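Local coordinates for protein serine-tRNA ligase (Naegleria fowleri, PDB 6BLJ) that probably attaches serine to its cognate tRNA in the cytoplasm of Naegleria fowleri, working as a class II aminoacyl-tRNA synthetase and seen here with AMP bound, at residues A[234-239]-A[357-362]; A[240-245]-A[304-309]. All blocks are in the same frame, centred on the assembly; numbering follows the deposited sequence. Where two conformers were deposited one is given.

How the contacts relate
Contacts 1 and 2 meet where helix 220-238 turns into strand 242-245, a helix-strand pair that fits motif 1 of class II synthetases. Their centres lie about 11 Å apart. The helix ends in a Schellman motif with Gly240 at the C-prime position, in which Tyr241 N probably bonds to Leu236 O at 2.9 Å. Side chains join them too: Leu236 CD1 of contact 1 packs 3.8 Å from Cys307 SG of contact 2. Neither contact touches the nucleotide; the side chain of Leu236, and Gly308, each lie about 13 Å from AMP. Contact 2, however, pairs the motif 1 strand with strand 304-313, which runs on to pocket residues Arg314 and Glu316.

Contact 1 of 2, residues A[234-239]-A[357-362]; sequences DFLAKK and IGNSEA
Phe235 meets Asn359 and Ala362 with the rim of its ring, in a sparse contact between the C-terminal end of helix 220-238, with Lys239 just beyond it, and helix 348-366. Its CE2 comes 3.5 Å from the backbone O of Asn359, near the ring plane, where the carbonyl oxygen faces the slightly positive C-H rim. At the next corner, CZ lies 4.0 Å from Ala362 CB, again in the plane of the ring. The ring reaches across because CG stands anti to the backbone N (chi1 -177°). Lys239 and Asn359 supply the second point of touch, sliding past each other in opposite directions. Here the aliphatic part of the lysine is what counts: CD sits 3.3 Å from Asn359 OD1, whereas NZ, at 3.8 Å from OD1, makes no hydrogen bond to it. Leu236 adds a looser approach, its CD2 being 4.4 Å from Asn359 ND2.

No hydrogen bond crosses between the two segments. The amide of Asn359 is positioned instead by Gln338, whose OE1 accepts from ND2, and the Phe235 ring also meets Phe363 edge-to-face. The helix axes stay 11.5 Å apart at an angle of 138°, so side chains of 234-239 bridge the gap to side-chain and backbone atoms. Both helices pack on the class II catalytic sheet: Phe235, Leu236 and Ser360 rest on Leu445 of strand 436-447, while Leu236 and Ser360 touch Gln338 of strand 332-342.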
loop_
_atom_site.group_PDB
_atom_site.type_symbol
_atom_site.label_atom_id
_atom_site.label_comp_id
_atom_site.label_asym_id
_atom_site.label_seq_id
_atom_site.Cartn_x
_atom_site.Cartn_y
_atom_site.Cartn_z
ATOM N N ASP A 234 30.847 4.250 -20.563
ATOM C CA ASP A 234 32.128 4.715 -21.103
ATOM C C ASP A 234 32.212 6.236 -21.058
ATOM O O ASP A 234 33.227 6.806 -20.643
ATOM C CB ASP A 234 32.314 4.224 -22.534
ATOM C CG ASP A 234 32.680 2.772 -22.600
ATOM O OD1 ASP A 234 32.958 2.195 -21.524
ATOM O OD2 ASP A 234 32.718 2.224 -23.725
ATOM N N PHE A 235 31.135 6.900 -21.484
ATOM C CA PHE A 235 31.058 8.359 -21.499
ATOM C C PHE A 235 31.366 8.944 -20.121
ATOM O O PHE A 235 32.217 9.831 -19.982
ATOM C CB PHE A 235 29.652 8.734 -21.975
ATOM C CG PHE A 235 29.389 10.212 -22.119
ATOM C CD1 PHE A 235 29.710 10.879 -23.287
ATOM C CD2 PHE A 235 28.744 10.910 -21.113
ATOM C CE1 PHE A 235 29.424 12.223 -23.435
ATOM C CE2 PHE A 235 28.465 12.258 -21.255
ATOM C CZ PHE A 235 28.800 12.907 -22.423
ATOM N N LEU A 236 30.705 8.438 -19.078
ATOM C CA LEU A 236 30.941 8.992 -17.748
ATOM C C LEU A 236 32.263 8.528 -17.141
ATOM O O LEU A 236 32.902 9.299 -16.410
ATOM C CB LEU A 236 29.780 8.637 -16.814
ATOM C CG LEU A 236 28.505 9.464 -17.019
ATOM C CD1 LEU A 236 27.397 9.017 -16.052
ATOM C CD2 LEU A 236 28.802 10.963 -16.861
ATOM N N ALA A 237 32.688 7.287 -17.413
ATOM C CA ALA A 237 33.965 6.815 -16.879
ATOM C C ALA A 237 35.110 7.685 -17.370
ATOM O O ALA A 237 36.047 7.979 -16.617
ATOM C CB ALA A 237 34.216 5.354 -17.267
ATOM N N LYS A 238 35.059 8.084 -18.636
ATOM C CA LYS A 238 36.075 8.967 -19.181
ATOM C C LYS A 238 36.040 10.351 -18.546
ATOM O O LYS A 238 37.058 11.047 -18.561
ATOM C CB LYS A 238 35.932 9.025 -20.700
ATOM C CG LYS A 238 36.406 7.717 -21.328
ATOM C CD LYS A 238 36.176 7.594 -22.825
ATOM C CE LYS A 238 36.682 6.229 -23.290
ATOM N NZ LYS A 238 36.379 5.914 -24.708
ATOM N N LYS A 239 34.918 10.758 -17.955
ATOM C CA LYS A 239 34.875 12.025 -17.234
ATOM C C LYS A 239 35.212 11.855 -15.759
ATOM O O LYS A 239 34.975 12.771 -14.966
ATOM C CB LYS A 239 33.505 12.691 -17.380
ATOM C CG LYS A 239 33.132 13.025 -18.826
ATOM C CD LYS A 239 31.807 13.766 -18.908
ATOM C CE LYS A 239 31.477 14.137 -20.336
ATOM N NZ LYS A 239 32.191 15.354 -20.756
ATOM N N ILE A 357 24.548 18.769 -15.243
ATOM C CA ILE A 357 23.589 19.010 -16.314
ATOM C C ILE A 357 24.346 19.190 -17.625
ATOM O O ILE A 357 23.879 18.752 -18.679
ATOM C CB ILE A 357 22.659 20.203 -15.987
ATOM C CG1 ILE A 357 21.470 20.266 -16.961
ATOM C CG2 ILE A 357 23.421 21.542 -15.994
ATOM C CD1 ILE A 357 20.579 19.027 -16.928
ATOM N N GLY A 358 25.561 19.763 -17.567
ATOM C CA GLY A 358 26.393 19.861 -18.762
ATOM C C GLY A 358 26.798 18.508 -19.325
ATOM O O GLY A 358 26.888 18.336 -20.541
ATOM N N ASN A 359 27.081 17.539 -18.450
ATOM C CA ASN A 359 27.365 16.180 -18.905
ATOM C C ASN A 359 26.176 15.588 -19.662
ATOM O O ASN A 359 26.348 14.959 -20.708
ATOM C CB ASN A 359 27.730 15.284 -17.713
ATOM C CG ASN A 359 29.096 15.615 -17.119
ATOM O OD1 ASN A 359 29.935 16.227 -17.772
ATOM N ND2 ASN A 359 29.318 15.203 -15.884
ATOM N N SER A 360 24.962 15.751 -19.129
ATOM C CA SER A 360 23.792 15.190 -19.794
ATOM C C SER A 360 23.543 15.876 -21.129
ATOM O O SER A 360 23.211 15.216 -22.120
ATOM C CB SER A 360 22.567 15.296 -18.879
ATOM O OG SER A 360 22.770 14.519 -17.702
ATOM N N GLU A 361 23.706 17.199 -21.170
ATOM C CA GLU A 361 23.587 17.941 -22.422
ATOM C C GLU A 361 24.581 17.436 -23.464
ATOM O O GLU A 361 24.211 17.201 -24.618
ATOM C CB GLU A 361 23.804 19.431 -22.176
ATOM C CG GLU A 361 22.669 20.127 -21.448
ATOM C CD GLU A 361 22.827 21.626 -21.525
ATOM O OE1 GLU A 361 22.654 22.168 -22.634
ATOM O OE2 GLU A 361 23.147 22.254 -20.494
ATOM N N ALA A 362 25.858 17.288 -23.079
ATOM C CA ALA A 362 26.842 16.750 -24.022
ATOM C C ALA A 362 26.451 15.346 -24.472
ATOM O O ALA A 362 26.668 14.968 -25.630
ATOM C CB ALA A 362 28.239 16.738 -23.396
#

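Contact 2 of 2, residues A[240-245]-A[304-309]; sequences GYMPIY and IKYCGM
Met242 and Ile244 each grip strand 304-309 through both backbone polar groups, the regular pattern of a parallel pair. Met242 N bonds to Lys305 O at 2.9 Å, and Cys307 N returns a nearly straight bond (174°) to Met242 O at 2.7 Å. Ile244 N reaches Cys307 O at 2.9 Å, and its own O takes the N-H of Met309 at 3.0 Å, the most bent of the four at 141°. Between them Pro243, which has no N-H to offer, still places its CA 3.3 Å from Cys307 O in a C-H...O contact.

The two strands fit class II motifs 1 and 2. Strand 304-313 also pairs with strand 332-342, while Ile244 and Tyr245 pair antiparallel with a strand of the second subunit, carrying the sheet across the dimer interface. Tyr245 OH bonds to Glu334 and Gln332 of that subunit.

Aromatic contacts flank the backbone. Lys305 lays its aliphatic chain over one face of the Tyr241 ring, with CB 3.9 Å from the ring centroid in a CH-pi contact. Its CG stands anti to the carbonyl carbon (chi1 -59°), and the extended chain beyond runs over the ring and carries NZ to a salt bridge with Glu355. Tyr241 OH bonds to the same carboxylate, which thus gathers both polar ends. At the ring's edge, Tyr241 CD2 lies 3.4 Å from Tyr306 O.

Apolar packing occupies both sides of the sheet. Ile244 CG2 touches Tyr306 CD1 at 3.6 Å, with Ile288 packing against both residues. Cys307 and Met309 are on the other face, against Ile233 of helix 220-238.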
loop_
_atom_site.group_PDB
_atom_site.type_symbol
_atom_site.label_atom_id
_atom_site.label_comp_id
_atom_site.label_asym_id
_atom_site.label_seq_id
_atom_site.Cartn_x
_atom_site.Cartn_y
_atom_site.Cartn_z
ATOM N N GLY A 240 35.741 10.698 -15.372
ATOM C CA GLY A 240 36.110 10.466 -13.991
ATOM C C GLY A 240 34.990 9.986 -13.097
ATOM O O GLY A 240 35.143 10.021 -11.869
ATOM N N TYR A 241 33.872 9.531 -13.661
ATOM C CA TYR A 241 32.782 8.988 -12.856
ATOM C C TYR A 241 32.988 7.485 -12.685
ATOM O O TYR A 241 33.036 6.744 -13.668
ATOM C CB TYR A 241 31.425 9.311 -13.489
ATOM C CG TYR A 241 31.022 10.770 -13.333
ATOM C CD1 TYR A 241 31.739 11.787 -13.976
ATOM C CD2 TYR A 241 29.914 11.129 -12.571
ATOM C CE1 TYR A 241 31.377 13.132 -13.838
ATOM C CE2 TYR A 241 29.535 12.466 -12.431
ATOM C CZ TYR A 241 30.271 13.464 -13.070
ATOM O OH TYR A 241 29.905 14.787 -12.927
ATOM N N MET A 242 33.120 7.050 -11.438
ATOM C CA MET A 242 33.354 5.642 -11.122
ATOM C C MET A 242 32.117 4.793 -11.417
ATOM O O MET A 242 31.074 4.974 -10.782
ATOM C CB MET A 242 33.749 5.519 -9.653
ATOM C CG MET A 242 33.706 4.115 -9.123
ATOM S SD MET A 242 35.170 3.190 -9.566
ATOM C CE MET A 242 35.984 3.189 -7.970
ATOM N N PRO A 243 32.181 3.857 -12.366
ATOM C CA PRO A 243 31.029 2.963 -12.573
ATOM C C PRO A 243 30.715 2.179 -11.304
ATOM O O PRO A 243 31.617 1.706 -10.616
ATOM C CB PRO A 243 31.488 2.037 -13.707
ATOM C CG PRO A 243 32.586 2.797 -14.410
ATOM C CD PRO A 243 33.262 3.609 -13.341
ATOM N N ILE A 244 29.427 2.056 -10.985
ATOM C CA ILE A 244 29.012 1.284 -9.818
ATOM C C ILE A 244 27.670 0.617 -10.100
ATOM O O ILE A 244 26.692 1.275 -10.450
ATOM C CB ILE A 244 28.978 2.145 -8.530
ATOM C CG1 ILE A 244 28.570 1.313 -7.313
ATOM C CG2 ILE A 244 28.085 3.388 -8.676
ATOM C CD1 ILE A 244 28.769 2.070 -5.972
ATOM N N TYR A 245 27.631 -0.701 -9.926
ATOM C CA TYR A 245 26.428 -1.514 -10.072
ATOM C C TYR A 245 25.908 -1.822 -8.666
ATOM O O TYR A 245 26.693 -2.174 -7.785
ATOM C CB TYR A 245 26.775 -2.801 -10.834
ATOM C CG TYR A 245 25.709 -3.870 -10.882
ATOM C CD1 TYR A 245 24.802 -3.943 -11.948
ATOM C CD2 TYR A 245 25.625 -4.831 -9.881
ATOM C CE1 TYR A 245 23.819 -4.942 -11.996
ATOM C CE2 TYR A 245 24.641 -5.824 -9.905
ATOM C CZ TYR A 245 23.747 -5.884 -10.965
ATOM O OH TYR A 245 22.802 -6.896 -10.986
ATOM N N ILE A 304 33.442 13.061 -4.907
ATOM C CA ILE A 304 33.283 11.642 -5.215
ATOM C C ILE A 304 32.251 11.531 -6.324
ATOM O O ILE A 304 31.100 11.932 -6.140
ATOM C CB ILE A 304 32.841 10.841 -3.982
ATOM C CG1 ILE A 304 33.849 11.000 -2.846
ATOM C CG2 ILE A 304 32.661 9.373 -4.335
ATOM C CD1 ILE A 304 33.364 10.424 -1.552
ATOM N N LYS A 305 32.648 10.979 -7.464
ATOM C CA LYS A 305 31.789 10.920 -8.641
ATOM C C LYS A 305 31.507 9.463 -8.992
ATOM O O LYS A 305 32.440 8.665 -9.138
ATOM C CB LYS A 305 32.437 11.624 -9.832
ATOM C CG LYS A 305 32.777 13.117 -9.633
ATOM C CD LYS A 305 33.447 13.666 -10.899
ATOM C CE LYS A 305 33.834 15.134 -10.769
ATOM N NZ LYS A 305 34.430 15.640 -12.036
ATOM N N TYR A 306 30.225 9.115 -9.105
ATOM C CA TYR A 306 29.800 7.755 -9.428
ATOM C C TYR A 306 28.945 7.749 -10.682
ATOM O O TYR A 306 28.154 8.673 -10.919
ATOM C CB TYR A 306 29.007 7.122 -8.280
ATOM C CG TYR A 306 29.880 6.607 -7.158
ATOM C CD1 TYR A 306 30.711 5.514 -7.351
ATOM C CD2 TYR A 306 29.850 7.194 -5.896
ATOM C CE1 TYR A 306 31.527 5.026 -6.325
ATOM C CE2 TYR A 306 30.642 6.702 -4.856
ATOM C CZ TYR A 306 31.476 5.619 -5.085
ATOM O OH TYR A 306 32.266 5.136 -4.075
ATOM N N CYS A 307 29.135 6.712 -11.491
ATOM C CA CYS A 307 28.319 6.416 -12.669
ATOM C C CYS A 307 27.471 5.208 -12.285
ATOM O O CYS A 307 27.905 4.068 -12.431
ATOM C CB CYS A 307 29.209 6.124 -13.911
ATOM S SG CYS A 307 28.287 5.397 -15.280
ATOM N N GLY A 308 26.268 5.463 -11.770
ATOM C CA GLY A 308 25.436 4.386 -11.250
ATOM C C GLY A 308 24.683 3.670 -12.356
ATOM O O GLY A 308 24.202 4.279 -13.308
ATOM N N MET A 309 24.537 2.363 -12.187
ATOM C CA MET A 309 23.893 1.525 -13.186
ATOM C C MET A 309 22.932 0.586 -12.481
ATOM O O MET A 309 23.343 -0.122 -11.555
ATOM C CB MET A 309 24.964 0.725 -13.938
ATOM C CG MET A 309 24.462 -0.333 -14.878
ATOM S SD MET A 309 25.879 -1.323 -15.424
ATOM C CE MET A 309 25.031 -2.373 -16.616
#